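Local coordinates for protein pleckstrin homology domain-containing family A member 8 (Homo sapiens, PDB 5KDI) that probably carries simple glycosphingolipids between membranes, enclosing the lipid in the all-helical pocket of its GLTP fold, at residues A[35-38]-A[39-43]; A[76-79]-A[80-84]; A[119-122]-A[123-127]; A[194-197]-A[198-201]. The protein carries 2 engineered substitutions. One frame throughout, in Å; residues are numbered along the deposited sequence. Where two conformers were deposited one is given.

In the fold
All four contacts are local, and each joins successive turns of one helix in the GLTP fold. Contacts 1 and 3 lie beside the bound glycosphingolipid: V37 and L38 in contact 1 and L125 in contact 3 touch it, and the two centres are about 17 Å apart. Contacts 2 and 4 form the other pair, with centres about 14 Å apart, and they meet directly: V78 CG1 lies 4.0 Å from L199 CD2, and V78 CG2 lies 3.9 Å from Y200 OH. Contact 2 is about 33 Å from contact 1, centre to centre, across the middle of the chain. The side chain of Y200 in contact 4 is about 11 Å from the bound lipid.

Contact 1. Residues A[35-38]-A[39-43]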
loop_
_atom_site.group_PDB
_atom_site.type_symbol
_atom_site.label_atom_id
_atom_site.label_comp_id
_atom_site.label_asym_id
_atom_site.label_seq_id
_atom_site.Cartn_x
_atom_site.Cartn_y
_atom_site.Cartn_z
ATOM N N VAL A 35 3.263 0.222 -8.300
ATOM C CA VAL A 35 2.824 1.022 -9.486
ATOM C C VAL A 35 3.142 0.336 -10.831
ATOM O O VAL A 35 2.231 0.187 -11.686
ATOM C CB VAL A 35 3.302 2.503 -9.352
ATOM C CG1 VAL A 35 3.161 3.311 -10.639
ATOM C CG2 VAL A 35 2.568 3.180 -8.209
ATOM N N PRO A 36 4.372 -0.163 -11.003
ATOM C CA PRO A 36 4.677 -0.853 -12.263
ATOM C C PRO A 36 3.893 -2.149 -12.476
ATOM O O PRO A 36 3.642 -2.529 -13.621
ATOM C CB PRO A 36 6.176 -1.158 -12.141
ATOM C CG PRO A 36 6.693 -0.083 -11.250
ATOM C CD PRO A 36 5.619 0.173 -10.267
ATOM N N VAL A 37 3.510 -2.793 -11.377
ATOM C CA VAL A 37 2.659 -3.968 -11.489
ATOM C C VAL A 37 1.291 -3.559 -11.985
ATOM O O VAL A 37 0.742 -4.220 -12.865
ATOM C CB VAL A 37 2.573 -4.795 -10.191
ATOM C CG1 VAL A 37 1.738 -6.054 -10.405
ATOM C CG2 VAL A 37 3.981 -5.151 -9.699
ATOM N N LEU A 38 0.747 -2.468 -11.433
ATOM C CA LEU A 38 -0.589 -1.956 -11.898
ATOM C C LEU A 38 -0.506 -1.640 -13.394
ATOM O O LEU A 38 -1.437 -1.943 -14.168
ATOM C CB LEU A 38 -0.977 -0.692 -11.139
ATOM C CG LEU A 38 -1.398 -0.876 -9.675
ATOM C CD1 LEU A 38 -1.426 0.453 -8.839
ATOM C CD2 LEU A 38 -2.742 -1.614 -9.621
ATOM N N ASP A 39 0.595 -1.041 -13.818
ATOM C CA ASP A 39 0.794 -0.734 -15.241
ATOM C C ASP A 39 0.896 -1.940 -16.154
ATOM O O ASP A 39 0.420 -1.908 -17.307
ATOM C CB ASP A 39 1.996 0.222 -15.431
ATOM C CG ASP A 39 1.678 1.676 -15.030
ATOM O OD1 ASP A 39 0.465 2.056 -15.030
ATOM O OD2 ASP A 39 2.671 2.436 -14.762
ATOM N N LYS A 40 1.459 -3.039 -15.628
ATOM C CA LYS A 40 1.527 -4.293 -16.377
ATOM C C LYS A 40 0.072 -4.873 -16.504
ATOM O O LYS A 40 -0.286 -5.434 -17.517
ATOM C CB LYS A 40 2.395 -5.333 -15.666
ATOM C CG LYS A 40 3.895 -5.162 -15.643
ATOM C CD LYS A 40 4.557 -6.393 -14.999
ATOM C CE LYS A 40 5.978 -6.161 -14.510
ATOM N NZ LYS A 40 6.929 -5.791 -15.583
ATOM N N LEU A 41 -0.714 -4.763 -15.452
ATOM C CA LEU A 41 -2.046 -5.383 -15.412
ATOM C C LEU A 41 -3.183 -4.576 -16.033
ATOM O O LEU A 41 -4.196 -5.170 -16.462
ATOM C CB LEU A 41 -2.413 -5.723 -13.954
ATOM C CG LEU A 41 -1.490 -6.733 -13.247
ATOM C CD1 LEU A 41 -1.808 -6.872 -11.795
ATOM C CD2 LEU A 41 -1.580 -8.038 -13.990
ATOM N N GLY A 42 -3.026 -3.267 -16.102
ATOM C CA GLY A 42 -4.103 -2.475 -16.631
ATOM C C GLY A 42 -3.798 -1.007 -16.652
ATOM O O GLY A 42 -4.200 -0.249 -15.800
ATOM N N PRO A 43 -3.055 -0.604 -17.668
ATOM C CA PRO A 43 -2.549 0.772 -17.625
ATOM C C PRO A 43 -3.658 1.846 -17.635
ATOM O O PRO A 43 -3.464 2.934 -17.055
ATOM C CB PRO A 43 -1.641 0.859 -18.864
ATOM C CG PRO A 43 -1.792 -0.445 -19.572
ATOM C CD PRO A 43 -2.579 -1.412 -18.799
#
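Two torsions set V37 against L41 one turn on. The CG1 branch of V37 stands opposite its own backbone N (chi1 -176°), while CG of L41 swings to the side of its backbone N, opposite the carbonyl carbon (chi1 -62°). The two side chains therefore run side by side and point the same way, V37 CG1 meeting L41 CD1 at 3.9 Å. The leucine also folds back over the turn, its CG 3.4 Å from V37 O. On another flank, D39 carries its carboxylate back toward the start of the helix: D39 CG is 3.7 Å from V35 O, and OD2 then forms a salt bridge with K50 of helix 47-64. K40 lays its CG 3.3 Å from P36 O before its chain leads away. Beneath these side chains four i to i+4 bonds hold the backbone, from D39 N to V35 O (3.0 Å) through to G42 N to L38 O (2.8 Å). G42 closes this ladder and is the first residue to leave helical backbone angles, with an extended phi of 180°. V35 and L38 pack on helix 47-64, whereas V37 and L38 also touch the lipid. This is a short amphipathic helix, 35-41, ending at a glycine, with its buried side lining the hydrophobic lipid pocket of a GLTP fold.

Contact 2. Residues A[76-79]-A[80-84]; sequences KIVL and HEVEA
V78 and V82, one turn apart on helix 74-83, meet through single branches: V78 CG1 approaches V82 CG2 at 4.4 Å, a loose apolar touch. The same V82 CG2 rests 3.3 Å from V78 O, since this methyl lies beside its own backbone N rather than opposite it. H80 is turned differently. Its CG stands opposite the backbone N (chi1 173°), which leads the imidazole away from residues 76-79 while CB stays 3.3 Å from K76 O; the ring then meets F71 edge-to-face. E81 takes another course, with CG 3.6 Å from I77 O, and its extended chain carries the carboxylate off the helix. Backbone bonds underlie all of this, among them V82 N to V78 O at 2.9 Å (162° at the hydrogen). I77 packs on F71 and A93, and V78 on T94 and L97. The buried E81 carboxylate is gripped at both oxygens: OE1 bonds T94 OG1, and OE2 takes A93 N and a salt bridge from K63. Such a set of donors satisfies the buried charge, probably keeps the acid ionised, and ties this helix to the start of helix 93-115.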
loop_
_atom_site.group_PDB
_atom_site.type_symbol
_atom_site.label_atom_id
_atom_site.label_comp_id
_atom_site.label_asym_id
_atom_site.label_seq_id
_atom_site.Cartn_x
_atom_site.Cartn_y
_atom_site.Cartn_z
ATOM N N LYS A 76 7.690 11.593 12.659
ATOM C CA LYS A 76 8.232 12.936 12.762
ATOM C C LYS A 76 7.498 13.910 11.871
ATOM O O LYS A 76 7.238 15.055 12.275
ATOM C CB LYS A 76 9.726 12.935 12.514
ATOM C CG LYS A 76 10.528 12.313 13.671
ATOM C CD LYS A 76 12.009 12.221 13.300
ATOM C CE LYS A 76 12.879 11.665 14.391
ATOM N NZ LYS A 76 13.036 12.606 15.528
ATOM N N ILE A 77 7.114 13.471 10.673
ATOM C CA ILE A 77 6.337 14.327 9.794
ATOM C C ILE A 77 4.940 14.603 10.385
ATOM O O ILE A 77 4.528 15.768 10.467
ATOM C CB ILE A 77 6.204 13.717 8.376
ATOM C CG1 ILE A 77 7.606 13.608 7.703
ATOM C CG2 ILE A 77 5.218 14.556 7.534
ATOM C CD1 ILE A 77 7.727 12.842 6.412
ATOM N N VAL A 78 4.233 13.555 10.770
ATOM C CA VAL A 78 2.870 13.693 11.274
ATOM C C VAL A 78 2.864 14.535 12.546
ATOM O O VAL A 78 2.042 15.485 12.682
ATOM C CB VAL A 78 2.214 12.334 11.490
ATOM C CG1 VAL A 78 0.858 12.499 12.209
ATOM C CG2 VAL A 78 2.016 11.637 10.149
ATOM N N LEU A 79 3.784 14.218 13.443
ATOM C CA LEU A 79 3.819 14.932 14.732
ATOM C C LEU A 79 4.161 16.403 14.514
ATOM O O LEU A 79 3.656 17.299 15.237
ATOM C CB LEU A 79 4.806 14.267 15.674
ATOM C CG LEU A 79 4.300 12.911 16.222
ATOM C CD1 LEU A 79 5.371 12.226 17.094
ATOM C CD2 LEU A 79 2.920 12.973 16.859
ATOM N N HIS A 80 5.014 16.710 13.535
ATOM C CA HIS A 80 5.269 18.137 13.215
ATOM C C HIS A 80 4.038 18.835 12.727
ATOM O O HIS A 80 3.783 20.007 13.109
ATOM C CB HIS A 80 6.387 18.283 12.226
ATOM C CG HIS A 80 6.559 19.691 11.751
ATOM N ND1 HIS A 80 7.186 20.655 12.520
ATOM C CD2 HIS A 80 6.123 20.331 10.579
ATOM C CE1 HIS A 80 7.136 21.836 11.845
ATOM N NE2 HIS A 80 6.520 21.617 10.651
ATOM N N GLU A 81 3.274 18.159 11.851
ATOM C CA GLU A 81 2.030 18.765 11.351
ATOM C C GLU A 81 1.061 19.060 12.442
ATOM O O GLU A 81 0.379 20.060 12.401
ATOM C CB GLU A 81 1.424 17.942 10.208
ATOM C CG GLU A 81 2.228 18.012 8.895
ATOM C CD GLU A 81 1.501 17.434 7.693
ATOM O OE1 GLU A 81 0.523 16.705 7.899
ATOM O OE2 GLU A 81 1.962 17.733 6.562
ATOM N N VAL A 82 0.955 18.130 13.379
ATOM C CA VAL A 82 0.098 18.309 14.557
ATOM C C VAL A 82 0.590 19.525 15.396
ATOM O O VAL A 82 -0.226 20.410 15.698
ATOM C CB VAL A 82 0.055 17.002 15.407
ATOM C CG1 VAL A 82 -0.490 17.261 16.803
ATOM C CG2 VAL A 82 -0.657 15.876 14.591
ATOM N N GLU A 83 1.898 19.597 15.646
ATOM C CA GLU A 83 2.477 20.691 16.469
ATOM C C GLU A 83 2.220 22.068 15.817
ATOM O O GLU A 83 1.913 23.050 16.493
ATOM C CB GLU A 83 3.988 20.506 16.696
ATOM C CG GLU A 83 4.699 21.668 17.405
ATOM C CD GLU A 83 6.186 21.403 17.617
ATOM O OE1 GLU A 83 6.893 21.043 16.641
ATOM O OE2 GLU A 83 6.660 21.555 18.773
ATOM N N ALA A 84 2.373 22.106 14.499
ATOM C CA ALA A 84 2.189 23.302 13.691
ATOM C C ALA A 84 0.711 23.621 13.366
ATOM O O ALA A 84 0.419 24.653 12.764
ATOM C CB ALA A 84 3.049 23.276 12.428
#

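Contact 3. Residues A[119-122]-A[123-127]; sequences KDIQ and TALNN
At D120 the chain turns into helix 121-131, and the i to i+4 ladder starts there with A124 N bonded to D120 O at 3.0 Å. The D120 side chain serves as the N-cap: OD1 accepts T123 N at 3.0 Å, with 158° at the hydrogen. The donor arrives from above the carboxylate plane, 48° out of it. With CG opposite its own backbone N (chi1 -171°), D120 reaches forward over the first turn, where its side chain crosses that of T123 at about a right angle. There T123 OG1 comes within 3.3 Å of D120 CG, but its approach to OD1 has too poor an angle for a hydrogen bond. The negative charge of the cap faces the N-terminal end of the helix, an arrangement likely to stabilise both. The apolar flank of the same turn is made by I121 and L125. CG2 of the isoleucine, the branch opposite its backbone N, meets L125 CD1 at 3.8 Å, and the two side chains cross obliquely. L125 CG also leans on the turn, 3.4 Å from I121 O. The buried side of this turn is flanked by neighbours: I121 packs on Y155 and F158 of helix 155-160, and A124 and L125 pack on F110 of helix 93-115. Q122 NE2 bonds L149 O on helix 139-150. L125, which also touches F106 of helix 93-115 and L149, is in contact with the bound lipid.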
loop_
_atom_site.group_PDB
_atom_site.type_symbol
_atom_site.label_atom_id
_atom_site.label_comp_id
_atom_site.label_asym_id
_atom_site.label_seq_id
_atom_site.Cartn_x
_atom_site.Cartn_y
_atom_site.Cartn_z
ATOM N N LYS A 119 -7.537 -18.394 -5.828
ATOM C CA LYS A 119 -7.124 -18.279 -7.215
ATOM C C LYS A 119 -8.101 -17.424 -8.020
ATOM O O LYS A 119 -7.798 -17.070 -9.136
ATOM C CB LYS A 119 -7.021 -19.660 -7.857
ATOM C CG LYS A 119 -6.088 -20.623 -7.138
ATOM C CD LYS A 119 -4.648 -20.255 -7.392
ATOM C CE LYS A 119 -3.675 -21.062 -6.528
ATOM N NZ LYS A 119 -3.597 -22.463 -6.992
ATOM N N ASP A 120 -9.286 -17.126 -7.482
ATOM C CA ASP A 120 -10.176 -16.213 -8.154
ATOM C C ASP A 120 -9.785 -14.805 -7.710
ATOM O O ASP A 120 -10.086 -14.388 -6.584
ATOM C CB ASP A 120 -11.654 -16.525 -7.830
ATOM C CG ASP A 120 -12.630 -15.727 -8.676
ATOM O OD1 ASP A 120 -12.478 -14.532 -8.850
ATOM O OD2 ASP A 120 -13.534 -16.316 -9.227
ATOM N N ILE A 121 -9.146 -14.053 -8.598
ATOM C CA ILE A 121 -8.646 -12.694 -8.260
ATOM C C ILE A 121 -9.762 -11.751 -7.922
ATOM O O ILE A 121 -9.626 -10.959 -6.981
ATOM C CB ILE A 121 -7.729 -12.120 -9.391
ATOM C CG1 ILE A 121 -6.517 -13.057 -9.557
ATOM C CG2 ILE A 121 -7.302 -10.671 -9.120
ATOM C CD1 ILE A 121 -5.615 -13.101 -8.327
ATOM N N GLN A 122 -10.876 -11.810 -8.651
ATOM C CA GLN A 122 -12.053 -11.024 -8.282
ATOM C C GLN A 122 -12.574 -11.299 -6.879
ATOM O O GLN A 122 -12.881 -10.350 -6.107
ATOM C CB GLN A 122 -13.188 -11.222 -9.322
ATOM C CG GLN A 122 -12.894 -10.618 -10.633
ATOM C CD GLN A 122 -14.012 -10.897 -11.623
ATOM O OE1 GLN A 122 -14.502 -12.056 -11.739
ATOM N NE2 GLN A 122 -14.420 -9.907 -12.343
ATOM N N THR A 123 -12.618 -12.578 -6.518
ATOM C CA THR A 123 -13.055 -12.960 -5.156
ATOM C C THR A 123 -12.112 -12.356 -4.094
ATOM O O THR A 123 -12.556 -11.788 -3.094
ATOM C CB THR A 123 -13.212 -14.482 -4.999
ATOM O OG1 THR A 123 -14.209 -14.961 -5.933
ATOM C CG2 THR A 123 -13.617 -14.875 -3.534
ATOM N N ALA A 124 -10.802 -12.516 -4.328
ATOM C CA ALA A 124 -9.793 -12.016 -3.438
ATOM C C ALA A 124 -9.918 -10.483 -3.235
ATOM O O ALA A 124 -9.886 -9.963 -2.091
ATOM C CB ALA A 124 -8.377 -12.415 -3.919
ATOM N N LEU A 125 -10.041 -9.746 -4.341
ATOM C CA LEU A 125 -10.167 -8.288 -4.335
ATOM C C LEU A 125 -11.428 -7.850 -3.651
ATOM O O LEU A 125 -11.397 -6.970 -2.773
ATOM C CB LEU A 125 -10.151 -7.746 -5.738
ATOM C CG LEU A 125 -8.821 -7.738 -6.503
ATOM C CD1 LEU A 125 -9.084 -7.517 -8.004
ATOM C CD2 LEU A 125 -7.823 -6.712 -5.907
ATOM N N ASN A 126 -12.542 -8.501 -3.953
ATOM C CA ASN A 126 -13.794 -8.069 -3.426
ATOM C C ASN A 126 -13.883 -8.395 -1.921
ATOM O O ASN A 126 -14.383 -7.601 -1.142
ATOM C CB ASN A 126 -14.956 -8.733 -4.176
ATOM C CG ASN A 126 -16.248 -8.047 -3.894
ATOM O OD1 ASN A 126 -16.324 -6.832 -3.941
ATOM N ND2 ASN A 126 -17.272 -8.836 -3.538
ATOM N N ASN A 127 -13.358 -9.544 -1.512
ATOM C CA ASN A 127 -13.334 -9.873 -0.077
ATOM C C ASN A 127 -12.532 -8.831 0.696
ATOM O O ASN A 127 -12.981 -8.280 1.752
ATOM C CB ASN A 127 -12.709 -11.237 0.104
ATOM C CG ASN A 127 -13.703 -12.412 -0.208
ATOM O OD1 ASN A 127 -14.901 -12.213 -0.504
ATOM N ND2 ASN A 127 -13.194 -13.659 -0.095
#

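Contact 4. Residues A[194-197]-A[198-201]; sequences AILD and TLYE
Backbone hydrogen bonds come first: A194 to D197 offer their carbonyls in turn to T198, L199, Y200 and E201. These bonds are of ordinary length and nearly straight, as Y200 N to L196 O illustrates at 2.9 Å, with 169° at the hydrogen. The T198 hydroxyl adds a polar side-chain approach. Its OG1 lies beside its own backbone N (chi1 -62°), which brings it 3.1 Å from A194 O, the carbonyl that already receives T198 N. Apolar contact is lighter, L196 CD2 meeting L199 CD2 at 4.3 Å across the turn. Aromatic contact involves Y200, whose CD1 edge sits 3.3 Å from L196 O, with that oxygen near the ring plane. Farther out, the ring makes a cation-pi contact with K101, and Y200 OH bonds T94 O, so ring and hydroxyl are both engaged with helix 93-115. The charged groups form the last class. D197 OD2 is 4.8 Å from E201 OE2, but only in the given one of E201's two conformers, so any repulsion between them is doubtful. OD2 also forms a salt bridge with K105, which would help keep D197 ionised. Long helix 172-202 is thereby fastened to helix 93-115 by a salt bridge, a tyrosine hydroxyl and a cation-pi contact rather than by apolar packing alone.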
loop_
_atom_site.group_PDB
_atom_site.type_symbol
_atom_site.label_atom_id
_atom_site.label_comp_id
_atom_site.label_asym_id
_atom_site.label_seq_id
_atom_site.Cartn_x
_atom_site.Cartn_y
_atom_site.Cartn_z
ATOM N N ALA A 194 0.060 -1.123 11.979
ATOM C CA ALA A 194 -0.402 -1.082 13.381
ATOM C C ALA A 194 0.183 0.135 14.112
ATOM O O ALA A 194 -0.501 0.795 14.874
ATOM C CB ALA A 194 -0.105 -2.396 14.105
ATOM N N ILE A 195 1.478 0.385 13.855
ATOM C CA ILE A 195 2.160 1.557 14.400
ATOM C C ILE A 195 1.418 2.795 13.957
ATOM O O ILE A 195 1.155 3.723 14.754
ATOM C CB ILE A 195 3.675 1.556 14.041
ATOM C CG1 ILE A 195 4.372 0.396 14.715
ATOM C CG2 ILE A 195 4.329 2.929 14.312
ATOM C CD1 ILE A 195 5.775 0.063 14.203
ATOM N N LEU A 196 1.143 2.895 12.674
ATOM C CA LEU A 196 0.469 4.069 12.113
ATOM C C LEU A 196 -0.962 4.229 12.663
ATOM O O LEU A 196 -1.410 5.339 12.978
ATOM C CB LEU A 196 0.521 4.088 10.571
ATOM C CG LEU A 196 1.896 4.317 9.977
ATOM C CD1 LEU A 196 1.820 4.126 8.502
ATOM C CD2 LEU A 196 2.502 5.686 10.365
ATOM N N ASP A 197 -1.660 3.104 12.743
ATOM C CA ASP A 197 -3.015 3.134 13.278
ATOM C C ASP A 197 -3.021 3.691 14.699
ATOM O O ASP A 197 -3.850 4.541 15.031
ATOM C CB ASP A 197 -3.659 1.767 13.235
ATOM C CG ASP A 197 -4.076 1.304 11.863
ATOM O OD1 ASP A 197 -4.108 2.089 10.892
ATOM O OD2 ASP A 197 -4.394 0.090 11.729
ATOM N N THR A 198 -2.086 3.234 15.527
ATOM C CA THR A 198 -1.974 3.725 16.926
ATOM C C THR A 198 -1.677 5.251 16.933
ATOM O O THR A 198 -2.291 6.005 17.671
ATOM C CB THR A 198 -0.940 2.897 17.677
ATOM O OG1 THR A 198 -1.387 1.555 17.712
ATOM C CG2 THR A 198 -0.737 3.449 19.091
ATOM N N LEU A 199 -0.733 5.697 16.100
ATOM C CA LEU A 199 -0.366 7.083 16.010
ATOM C C LEU A 199 -1.627 7.912 15.683
ATOM O O LEU A 199 -1.894 8.934 16.317
ATOM C CB LEU A 199 0.712 7.269 14.970
ATOM C CG LEU A 199 1.128 8.716 14.685
ATOM C CD1 LEU A 199 2.069 9.228 15.762
ATOM C CD2 LEU A 199 1.829 8.776 13.289
ATOM N N TYR A 200 -2.357 7.480 14.648
ATOM C CA TYR A 200 -3.563 8.215 14.250
ATOM C C TYR A 200 -4.660 8.203 15.337
ATOM O O TYR A 200 -5.257 9.235 15.597
ATOM C CB TYR A 200 -4.046 7.767 12.901
ATOM C CG TYR A 200 -3.299 8.414 11.740
ATOM C CD1 TYR A 200 -1.941 8.200 11.524
ATOM C CD2 TYR A 200 -3.949 9.252 10.853
ATOM C CE1 TYR A 200 -1.264 8.782 10.483
ATOM C CE2 TYR A 200 -3.295 9.808 9.779
ATOM C CZ TYR A 200 -1.933 9.646 9.625
ATOM O OH TYR A 200 -1.256 10.223 8.605
ATOM N N GLU A 201 -4.887 7.052 15.962
ATOM C CA GLU A 201 -5.870 6.949 17.010
ATOM C C GLU A 201 -5.522 7.864 18.189
ATOM O O GLU A 201 -6.404 8.576 18.679
ATOM C CB GLU A 201 -6.098 5.504 17.439
ATOM C CG GLU A 201 -6.593 4.611 16.284
ATOM C CD GLU A 201 -6.312 3.111 16.489
ATOM O OE1 GLU A 201 -5.944 2.720 17.616
ATOM O OE2 GLU A 201 -6.440 2.331 15.503
#